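PDB 5I2U: cellulase from Soil metagenome, which probably hydrolyses the beta-1,4-glycosidic bonds of cellulose, as a halotolerant TIM-barrel enzyme of glycoside hydrolase family 5. Local coordinates for residues 93-98 and 130-135; 158-163 and 174-179; 61-66 and 282-287. One frame throughout, in Å; residues are numbered along the deposited sequence.

Interaction 1. Residues 93-98 and 130-135; sequences GLEIED and HAHNKY
Glu95 OE2 accepts two backbone N-H groups in a row: His132 N approaches the carboxylate oxygen at 2.7 Å on its anti lone pair, while Asn133 N meets it at 2.8 Å almost in line with the C-O bond. A long, weak bond from Asn133 ND2 adds a third donor from the side-chain amide. The other oxygen is taken up as well, for Tyr135 OH donates to the syn lone pair of Glu95 OE1 at 2.7 Å. Bonds to both oxygens should restrain rotation of the acid group, whose plane stands 53° from the phenol ring. A bend at chi2 (-71°) helps bring the carboxylate to the backbone N-H groups of His132 and Asn133. Leu94 supplies the apolar part, its CB resting 3.8 Å from Ala131 CB. At the base of the contact Leu94 N donates to His130 O (3.0 Å). This bond belongs to the parallel pairing of Gly93 with His130, the last residues of two neighbouring barrel strands. The contact thus ties two successive loops of the barrel together: residues 93-98 follow strand 87-93 and precede helix 104-120, whereas residues 130-135 lead from strand 124-130 into helix 136-150, whose N-cap is Tyr135.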
loop_
_atom_site.group_PDB
_atom_site.type_symbol
_atom_site.label_atom_id
_atom_site.label_comp_id
_atom_site.label_asym_id
_atom_site.label_seq_id
_atom_site.Cartn_x
_atom_site.Cartn_y
_atom_site.Cartn_z
ATOM N N GLY A 93 -1.745 6.152 -10.377
ATOM C CA GLY A 93 -2.456 7.416 -10.384
ATOM C C GLY A 93 -3.706 7.470 -11.216
ATOM O O GLY A 93 -3.677 7.162 -12.412
ATOM N N LEU A 94 -4.801 7.858 -10.562
ATOM C CA LEU A 94 -6.068 8.157 -11.231
ATOM C C LEU A 94 -6.380 9.658 -11.243
ATOM O O LEU A 94 -7.455 10.042 -11.660
ATOM C CB LEU A 94 -7.212 7.364 -10.571
ATOM C CG LEU A 94 -7.560 5.961 -11.105
ATOM C CD1 LEU A 94 -8.372 5.947 -12.393
ATOM C CD2 LEU A 94 -6.298 5.112 -11.212
ATOM N N GLU A 95 -5.452 10.480 -10.747
ATOM C CA GLU A 95 -5.600 11.931 -10.659
ATOM C C GLU A 95 -4.303 12.527 -11.168
ATOM O O GLU A 95 -3.309 11.813 -11.297
ATOM C CB GLU A 95 -5.832 12.430 -9.205
ATOM C CG GLU A 95 -6.622 11.506 -8.292
ATOM C CD GLU A 95 -8.103 11.396 -8.616
ATOM O OE1 GLU A 95 -8.552 11.853 -9.681
ATOM O OE2 GLU A 95 -8.840 10.870 -7.759
ATOM N N ILE A 96 -4.320 13.835 -11.431
ATOM C CA ILE A 96 -3.160 14.572 -11.945
ATOM C C ILE A 96 -2.950 14.163 -13.418
ATOM O O ILE A 96 -3.426 13.111 -13.852
ATOM C CB ILE A 96 -1.870 14.374 -11.075
ATOM C CG1 ILE A 96 -2.161 14.647 -9.585
ATOM C CG2 ILE A 96 -0.737 15.284 -11.546
ATOM C CD1 ILE A 96 -1.109 14.125 -8.621
ATOM N N GLU A 97 -2.314 15.050 -14.181
ATOM C CA GLU A 97 -2.072 14.880 -15.609
ATOM C C GLU A 97 -1.443 13.522 -15.909
ATOM O O GLU A 97 -0.607 13.036 -15.150
ATOM C CB GLU A 97 -1.134 15.995 -16.124
ATOM C CG GLU A 97 -1.767 17.380 -16.310
ATOM C CD GLU A 97 -1.850 18.223 -15.044
ATOM O OE1 GLU A 97 -1.849 17.672 -13.925
ATOM O OE2 GLU A 97 -1.923 19.463 -15.159
ATOM N N ASP A 98 -1.856 12.921 -17.020
ATOM C CA ASP A 98 -1.300 11.650 -17.530
ATOM C C ASP A 98 -1.666 10.383 -16.699
ATOM O O ASP A 98 -1.008 9.341 -16.791
ATOM C CB ASP A 98 0.227 11.790 -17.712
ATOM C CG ASP A 98 0.740 11.099 -18.949
ATOM O OD1 ASP A 98 -0.053 10.874 -19.897
ATOM O OD2 ASP A 98 1.954 10.755 -18.962
ATOM N N HIS A 130 -4.884 4.343 -7.444
ATOM C CA HIS A 130 -4.467 5.481 -6.651
ATOM C C HIS A 130 -5.348 6.707 -6.937
ATOM O O HIS A 130 -4.944 7.662 -7.617
ATOM C CB HIS A 130 -2.977 5.750 -6.875
ATOM C CG HIS A 130 -2.328 6.525 -5.770
ATOM N ND1 HIS A 130 -1.794 5.925 -4.649
ATOM C CD2 HIS A 130 -2.098 7.847 -5.633
ATOM C CE1 HIS A 130 -1.274 6.846 -3.863
ATOM N NE2 HIS A 130 -1.449 8.024 -4.437
ATOM N N ALA A 131 -6.558 6.645 -6.391
ATOM C CA ALA A 131 -7.611 7.613 -6.606
ATOM C C ALA A 131 -7.959 8.309 -5.304
ATOM O O ALA A 131 -7.851 7.713 -4.219
ATOM C CB ALA A 131 -8.852 6.899 -7.124
ATOM N N HIS A 132 -8.377 9.566 -5.426
ATOM C CA HIS A 132 -9.118 10.279 -4.378
ATOM C C HIS A 132 -10.616 10.295 -4.682
ATOM O O HIS A 132 -11.434 10.037 -3.795
ATOM C CB HIS A 132 -8.642 11.724 -4.236
ATOM C CG HIS A 132 -7.253 11.860 -3.694
ATOM N ND1 HIS A 132 -6.881 11.363 -2.462
ATOM C CD2 HIS A 132 -6.159 12.477 -4.199
ATOM C CE1 HIS A 132 -5.609 11.651 -2.243
ATOM N NE2 HIS A 132 -5.148 12.327 -3.279
ATOM N N ASN A 133 -10.966 10.621 -5.926
ATOM C CA ASN A 133 -12.364 10.622 -6.359
ATOM C C ASN A 133 -12.858 9.194 -6.603
ATOM O O ASN A 133 -12.065 8.248 -6.618
ATOM C CB ASN A 133 -12.550 11.492 -7.602
ATOM C CG ASN A 133 -12.243 12.951 -7.335
ATOM O OD1 ASN A 133 -13.009 13.634 -6.655
ATOM N ND2 ASN A 133 -11.105 13.435 -7.839
ATOM N N LYS A 134 -14.170 9.064 -6.783
ATOM C CA LYS A 134 -14.824 7.773 -7.000
ATOM C C LYS A 134 -14.937 7.449 -8.492
ATOM O O LYS A 134 -15.592 8.181 -9.237
ATOM C CB LYS A 134 -16.217 7.791 -6.362
ATOM C CG LYS A 134 -16.814 6.403 -6.202
ATOM C CD LYS A 134 -18.193 6.450 -5.578
ATOM C CE LYS A 134 -19.249 6.723 -6.629
ATOM N NZ LYS A 134 -20.462 7.231 -5.964
ATOM N N TYR A 135 -14.309 6.350 -8.915
ATOM C CA TYR A 135 -14.250 5.932 -10.331
ATOM C C TYR A 135 -14.667 4.466 -10.458
ATOM O O TYR A 135 -13.865 3.585 -10.826
ATOM C CB TYR A 135 -12.839 6.127 -10.868
ATOM C CG TYR A 135 -12.353 7.548 -10.824
ATOM C CD1 TYR A 135 -12.923 8.531 -11.655
ATOM C CD2 TYR A 135 -11.315 7.929 -9.972
ATOM C CE1 TYR A 135 -12.476 9.852 -11.624
ATOM C CE2 TYR A 135 -10.850 9.243 -9.952
ATOM C CZ TYR A 135 -11.434 10.201 -10.773
ATOM O OH TYR A 135 -10.973 11.505 -10.743
#

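Interaction 2. Residues 158-163 and 174-179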
loop_
_atom_site.group_PDB
_atom_site.type_symbol
_atom_site.label_atom_id
_atom_site.label_comp_id
_atom_site.label_asym_id
_atom_site.label_seq_id
_atom_site.Cartn_x
_atom_site.Cartn_y
_atom_site.Cartn_z
ATOM N N TYR A 158 -4.664 -6.506 -3.959
ATOM C CA TYR A 158 -5.397 -5.408 -4.613
ATOM C C TYR A 158 -5.732 -4.331 -3.600
ATOM O O TYR A 158 -6.143 -4.645 -2.470
ATOM C CB TYR A 158 -6.707 -5.931 -5.211
ATOM C CG TYR A 158 -6.538 -7.160 -6.076
ATOM C CD1 TYR A 158 -5.974 -7.073 -7.351
ATOM C CD2 TYR A 158 -6.935 -8.415 -5.613
ATOM C CE1 TYR A 158 -5.817 -8.208 -8.146
ATOM C CE2 TYR A 158 -6.793 -9.551 -6.395
ATOM C CZ TYR A 158 -6.235 -9.452 -7.661
ATOM O OH TYR A 158 -6.090 -10.585 -8.427
ATOM N N GLU A 159 -5.558 -3.069 -3.987
ATOM C CA GLU A 159 -5.974 -1.958 -3.149
ATOM C C GLU A 159 -6.898 -1.079 -3.979
ATOM O O GLU A 159 -6.461 -0.345 -4.859
ATOM C CB GLU A 159 -4.781 -1.181 -2.636
ATOM C CG GLU A 159 -5.177 -0.105 -1.639
ATOM C CD GLU A 159 -4.006 0.693 -1.133
ATOM O OE1 GLU A 159 -2.861 0.348 -1.487
ATOM O OE2 GLU A 159 -4.239 1.662 -0.373
ATOM N N ILE A 160 -8.180 -1.153 -3.671
ATOM C CA ILE A 160 -9.214 -0.756 -4.624
ATOM C C ILE A 160 -9.511 0.746 -4.699
ATOM O O ILE A 160 -10.105 1.207 -5.673
ATOM C CB ILE A 160 -10.516 -1.583 -4.431
ATOM C CG1 ILE A 160 -11.171 -1.342 -3.068
ATOM C CG2 ILE A 160 -10.208 -3.060 -4.596
ATOM C CD1 ILE A 160 -12.571 -1.897 -2.986
ATOM N N TRP A 161 -9.100 1.505 -3.687
ATOM C CA TRP A 161 -9.325 2.947 -3.685
ATOM C C TRP A 161 -8.386 3.583 -2.670
ATOM O O TRP A 161 -8.666 3.569 -1.459
ATOM C CB TRP A 161 -10.786 3.248 -3.341
ATOM C CG TRP A 161 -11.200 4.672 -3.491
ATOM C CD1 TRP A 161 -10.397 5.760 -3.708
ATOM C CD2 TRP A 161 -12.531 5.171 -3.400
ATOM N NE1 TRP A 161 -11.147 6.901 -3.760
ATOM C CE2 TRP A 161 -12.465 6.574 -3.576
ATOM C CE3 TRP A 161 -13.776 4.571 -3.183
ATOM C CZ2 TRP A 161 -13.604 7.391 -3.560
ATOM C CZ3 TRP A 161 -14.914 5.384 -3.157
ATOM C CH2 TRP A 161 -14.817 6.781 -3.343
ATOM N N ASN A 162 -7.280 4.134 -3.177
ATOM C CA ASN A 162 -6.199 4.652 -2.334
ATOM C C ASN A 162 -6.682 5.451 -1.125
ATOM O O ASN A 162 -6.541 5.013 0.011
ATOM C CB ASN A 162 -5.255 5.512 -3.166
ATOM C CG ASN A 162 -4.271 6.312 -2.313
ATOM O OD1 ASN A 162 -3.694 5.789 -1.366
ATOM N ND2 ASN A 162 -4.108 7.570 -2.628
ATOM N N GLU A 163 -7.255 6.618 -1.389
ATOM C CA GLU A 163 -7.609 7.552 -0.339
ATOM C C GLU A 163 -8.884 8.269 -0.735
ATOM O O GLU A 163 -8.835 9.335 -1.346
ATOM C CB GLU A 163 -6.472 8.559 -0.109
ATOM C CG GLU A 163 -5.393 8.085 0.848
ATOM C CD GLU A 163 -4.347 9.143 1.152
ATOM O OE1 GLU A 163 -4.328 10.216 0.532
ATOM O OE2 GLU A 163 -3.504 8.884 2.019
ATOM N N THR A 174 -20.332 0.855 -0.815
ATOM C CA THR A 174 -21.052 0.399 -2.010
ATOM C C THR A 174 -20.076 0.164 -3.149
ATOM O O THR A 174 -20.077 -0.902 -3.752
ATOM C CB THR A 174 -22.119 1.421 -2.446
ATOM O OG1 THR A 174 -22.959 1.753 -1.325
ATOM C CG2 THR A 174 -22.985 0.866 -3.589
ATOM N N TYR A 175 -19.240 1.162 -3.421
ATOM C CA TYR A 175 -18.138 1.043 -4.375
ATOM C C TYR A 175 -17.321 -0.213 -4.117
ATOM O O TYR A 175 -16.996 -0.970 -5.039
ATOM C CB TYR A 175 -17.244 2.286 -4.260
ATOM C CG TYR A 175 -15.894 2.272 -4.974
ATOM C CD1 TYR A 175 -14.812 1.529 -4.476
ATOM C CD2 TYR A 175 -15.681 3.049 -6.105
ATOM C CE1 TYR A 175 -13.574 1.537 -5.101
ATOM C CE2 TYR A 175 -14.437 3.066 -6.741
ATOM C CZ TYR A 175 -13.383 2.313 -6.233
ATOM O OH TYR A 175 -12.148 2.324 -6.854
ATOM N N SER A 176 -17.007 -0.423 -2.843
ATOM C CA SER A 176 -16.156 -1.527 -2.420
ATOM C C SER A 176 -16.824 -2.888 -2.596
ATOM O O SER A 176 -16.203 -3.810 -3.125
ATOM C CB SER A 176 -15.713 -1.325 -0.971
ATOM O OG SER A 176 -14.868 -0.200 -0.908
ATOM N N GLU A 177 -18.074 -3.006 -2.141
ATOM C CA GLU A 177 -18.900 -4.218 -2.381
ATOM C C GLU A 177 -18.928 -4.567 -3.874
ATOM O O GLU A 177 -18.676 -5.708 -4.255
ATOM C CB GLU A 177 -20.339 -4.034 -1.862
ATOM C CG GLU A 177 -20.473 -4.107 -0.341
ATOM C CD GLU A 177 -21.770 -3.511 0.217
ATOM O OE1 GLU A 177 -22.480 -2.747 -0.487
ATOM O OE2 GLU A 177 -22.078 -3.805 1.393
ATOM N N GLU A 178 -19.184 -3.562 -4.708
ATOM C CA GLU A 178 -19.290 -3.771 -6.150
ATOM C C GLU A 178 -17.978 -4.168 -6.838
ATOM O O GLU A 178 -17.980 -5.047 -7.691
ATOM C CB GLU A 178 -19.902 -2.543 -6.818
ATOM C CG GLU A 178 -21.392 -2.407 -6.539
ATOM C CD GLU A 178 -22.026 -1.194 -7.200
ATOM O OE1 GLU A 178 -21.443 -0.640 -8.150
ATOM O OE2 GLU A 178 -23.128 -0.802 -6.758
ATOM N N VAL A 179 -16.868 -3.547 -6.442
ATOM C CA VAL A 179 -15.545 -3.891 -6.984
ATOM C C VAL A 179 -15.071 -5.236 -6.451
ATOM O O VAL A 179 -14.526 -6.051 -7.210
ATOM C CB VAL A 179 -14.504 -2.781 -6.685
ATOM C CG1 VAL A 179 -13.103 -3.209 -7.096
ATOM C CG2 VAL A 179 -14.887 -1.491 -7.406
#
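The ring of Tyr175 is enclosed on both faces. Trp161 CE3 sits over the centre of one, 3.4 Å above the plane, while the opposite face is touched near its rim by CG2 of Val179, one helical turn further on. The indole does not lie flat on the phenol: the six-membered ring of Trp161 and the Tyr175 ring meet obliquely, with planes 46° apart and centroids separated by 4.4 Å. Tyr175 holds CG anti to its own nitrogen (chi1 169°), which swings the ring off the helix toward the chain leaving the strand. There its hydroxyl donates to Ile160 O at 2.6 Å, tilted somewhat from the carbonyl plane. Ile160 fills the space alongside. Its CG2 slides past Val179 CG1 at 3.8 Å, and CD1 lies 3.5 Å from Ser176 OG, whose hydrogen bond goes to Val172 O of the same helix. Replacing Tyr175 by alanine would probably leave Ile160 O without this donor and open a gap between Trp161 and Val179. The contact illustrates how a beta-alpha-beta unit is packed: the end of strand 156-159 meets helix 169-186, which leads on to strand 192-194. Ile192 of that strand touches Ile160, while Phe129 of strand 124-130 and Thr136 and Ala139 of helix 136-150 border Tyr175.

Interaction 3. Residues 61-66 and 282-287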
loop_
_atom_site.group_PDB
_atom_site.type_symbol
_atom_site.label_atom_id
_atom_site.label_comp_id
_atom_site.label_asym_id
_atom_site.label_seq_id
_atom_site.Cartn_x
_atom_site.Cartn_y
_atom_site.Cartn_z
ATOM N N LEU A 61 6.088 2.902 -4.398
ATOM C CA LEU A 61 6.469 3.832 -5.461
ATOM C C LEU A 61 5.440 4.939 -5.385
ATOM O O LEU A 61 4.341 4.736 -4.856
ATOM C CB LEU A 61 6.442 3.167 -6.834
ATOM C CG LEU A 61 7.332 1.930 -7.010
ATOM C CD1 LEU A 61 7.157 1.306 -8.383
ATOM C CD2 LEU A 61 8.801 2.266 -6.788
ATOM N N GLY A 62 5.805 6.131 -5.835
ATOM C CA GLY A 62 4.858 7.237 -5.848
ATOM C C GLY A 62 3.971 7.153 -7.084
ATOM O O GLY A 62 4.179 6.311 -7.962
ATOM N N TRP A 63 2.985 8.040 -7.145
ATOM C CA TRP A 63 2.150 8.240 -8.331
ATOM C C TRP A 63 2.946 7.905 -9.594
ATOM O O TRP A 63 3.940 8.569 -9.871
ATOM C CB TRP A 63 1.706 9.701 -8.451
ATOM C CG TRP A 63 0.943 10.261 -7.324
ATOM C CD1 TRP A 63 1.438 10.691 -6.129
ATOM C CD2 TRP A 63 -0.459 10.526 -7.290
ATOM N NE1 TRP A 63 0.427 11.163 -5.332
ATOM C CE2 TRP A 63 -0.750 11.078 -6.026
ATOM C CE3 TRP A 63 -1.505 10.323 -8.194
ATOM C CZ2 TRP A 63 -2.037 11.455 -5.648
ATOM C CZ3 TRP A 63 -2.793 10.674 -7.810
ATOM C CH2 TRP A 63 -3.046 11.239 -6.543
ATOM N N HIS A 64 2.550 6.872 -10.335
ATOM C CA HIS A 64 3.295 6.486 -11.558
ATOM C C HIS A 64 3.381 7.644 -12.561
ATOM O O HIS A 64 4.373 7.790 -13.250
ATOM C CB HIS A 64 2.679 5.243 -12.248
ATOM C CG HIS A 64 1.588 5.576 -13.218
ATOM N ND1 HIS A 64 0.287 5.777 -12.824
ATOM C CD2 HIS A 64 1.611 5.789 -14.556
ATOM C CE1 HIS A 64 -0.450 6.091 -13.871
ATOM N NE2 HIS A 64 0.330 6.107 -14.936
ATOM N N ASN A 65 2.327 8.453 -12.637
ATOM C CA ASN A 65 2.290 9.594 -13.558
ATOM C C ASN A 65 3.218 10.773 -13.172
ATOM O O ASN A 65 3.426 11.677 -13.998
ATOM C CB ASN A 65 0.849 10.055 -13.865
ATOM C CG ASN A 65 -0.026 10.222 -12.623
ATOM O OD1 ASN A 65 0.077 9.458 -11.675
ATOM N ND2 ASN A 65 -0.945 11.184 -12.667
ATOM N N LEU A 66 3.796 10.730 -11.960
ATOM C CA LEU A 66 4.771 11.708 -11.500
ATOM C C LEU A 66 6.206 11.208 -11.488
ATOM O O LEU A 66 7.119 11.946 -11.844
ATOM C CB LEU A 66 4.396 12.208 -10.119
ATOM C CG LEU A 66 3.043 12.889 -10.015
ATOM C CD1 LEU A 66 2.907 13.563 -8.668
ATOM C CD2 LEU A 66 2.841 13.903 -11.136
ATOM N N VAL A 282 3.609 0.025 4.771
ATOM C CA VAL A 282 4.276 0.417 3.535
ATOM C C VAL A 282 4.595 1.909 3.607
ATOM O O VAL A 282 3.688 2.752 3.735
ATOM C CB VAL A 282 3.401 0.114 2.307
ATOM C CG1 VAL A 282 4.217 0.180 1.023
ATOM C CG2 VAL A 282 2.746 -1.267 2.433
ATOM N N ALA A 283 5.884 2.236 3.516
ATOM C CA ALA A 283 6.335 3.637 3.610
ATOM C C ALA A 283 6.289 4.345 2.244
ATOM O O ALA A 283 6.646 3.742 1.223
ATOM C CB ALA A 283 7.726 3.695 4.202
ATOM N N TRP A 284 5.885 5.621 2.252
ATOM C CA TRP A 284 5.735 6.490 1.046
ATOM C C TRP A 284 6.738 7.664 1.062
ATOM O O TRP A 284 6.862 8.316 2.100
ATOM C CB TRP A 284 4.323 7.057 1.064
ATOM C CG TRP A 284 3.950 8.054 -0.007
ATOM C CD1 TRP A 284 4.177 9.406 0.004
ATOM C CD2 TRP A 284 3.265 7.773 -1.228
ATOM N NE1 TRP A 284 3.694 9.976 -1.143
ATOM C CE2 TRP A 284 3.122 9.002 -1.917
ATOM C CE3 TRP A 284 2.783 6.599 -1.826
ATOM C CZ2 TRP A 284 2.486 9.094 -3.166
ATOM C CZ3 TRP A 284 2.146 6.692 -3.058
ATOM C CH2 TRP A 284 1.994 7.936 -3.711
ATOM N N SER A 285 7.448 8.003 -0.025
ATOM C CA SER A 285 7.411 7.367 -1.346
ATOM C C SER A 285 8.802 7.278 -1.938
ATOM O O SER A 285 9.670 8.157 -1.701
ATOM C CB SER A 285 6.528 8.148 -2.338
ATOM O OG SER A 285 6.909 9.506 -2.469
ATOM N N VAL A 286 8.975 6.252 -2.771
ATOM C CA VAL A 286 10.207 6.055 -3.543
ATOM C C VAL A 286 10.083 6.964 -4.755
ATOM O O VAL A 286 9.558 6.575 -5.801
ATOM C CB VAL A 286 10.404 4.596 -3.983
ATOM C CG1 VAL A 286 11.695 4.448 -4.757
ATOM C CG2 VAL A 286 10.390 3.658 -2.779
ATOM N N SER A 287 10.549 8.184 -4.571
ATOM C CA SER A 287 10.397 9.272 -5.530
ATOM C C SER A 287 11.459 10.340 -5.199
ATOM O O SER A 287 12.108 10.255 -4.153
ATOM C CB SER A 287 8.975 9.860 -5.434
ATOM O OG SER A 287 8.650 10.328 -4.115
#
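Trp284 holds CG anti to the backbone nitrogen (chi1 176°), which carries its indole to Gly62, and Trp63 CG, anti to the carbonyl carbon, brings CD1 of its own ring to the edge of that indole. Here the (beta/alpha)8 barrel, or TIM barrel, closes on itself: strand 281-286, the last of the eight, pairs in parallel with strand 57-61, the first, through the bridge of Leu61 with Val286. On the face carrying that pair, Leu61 CD2 packs against Val286 CB at 4.0 Å.

The Trp284 indole meets Leu61, Gly62 and Trp63. Over one face of its six-membered ring lies Gly62 CA, 4.1 Å from the centroid and 29° off the normal, a CH-pi contact made by a backbone carbon, with no side chain to keep the ring away. Ser285 CB lies over the rim of this same face, 4.0 Å from Gly62 CA. At the edge, in the plane of the ring, Trp63 CD1 comes within 3.5 Å of Trp284 CZ2, with the two indole planes 80° apart. Leu61 O approaches Trp284 CZ3 at 3.4 Å. Beyond the two segments, His130 lies on the other side of the Trp284 plane, nearly parallel to it, and meets Trp63 edge-to-face.

The peptide bond between Trp284 and Ser285 is cis, a feature known at the end of the last barrel strand in family 5 and related glycosidases. Val286 then centres an inverse gamma turn, and the chain bends until two serine hydroxyls meet: Ser285 OG and Ser287 OG are 2.5 Å apart in a hydrogen bond that either could donate, and Ser287 OG has a second partner in Ser294 OG.

In the fold
All three contacts gather where the barrel strands end and run into their loops, the rim on which TIM-barrel enzymes carry their active sites. Interaction 1 touches both others. His132 ND1 is 3.0 Å from Glu163 O of interaction 2, within the Asn-Glu-Pro sequence whose glutamate is the acid/base in family 5, so Glu163 probably has that role. Asn65 ND2 of interaction 3 is 2.8 Å from Glu95 O. Interactions 2 and 3, centres about 20 Å apart, do not touch. Bound glycerol, probably from the crystallisation liquor, lies about 3 Å from the His130 side chain and about 3 Å from that of Trp63, consistent with a pocket there. The magnesium ion is about 14 Å from the Ile160 side chain.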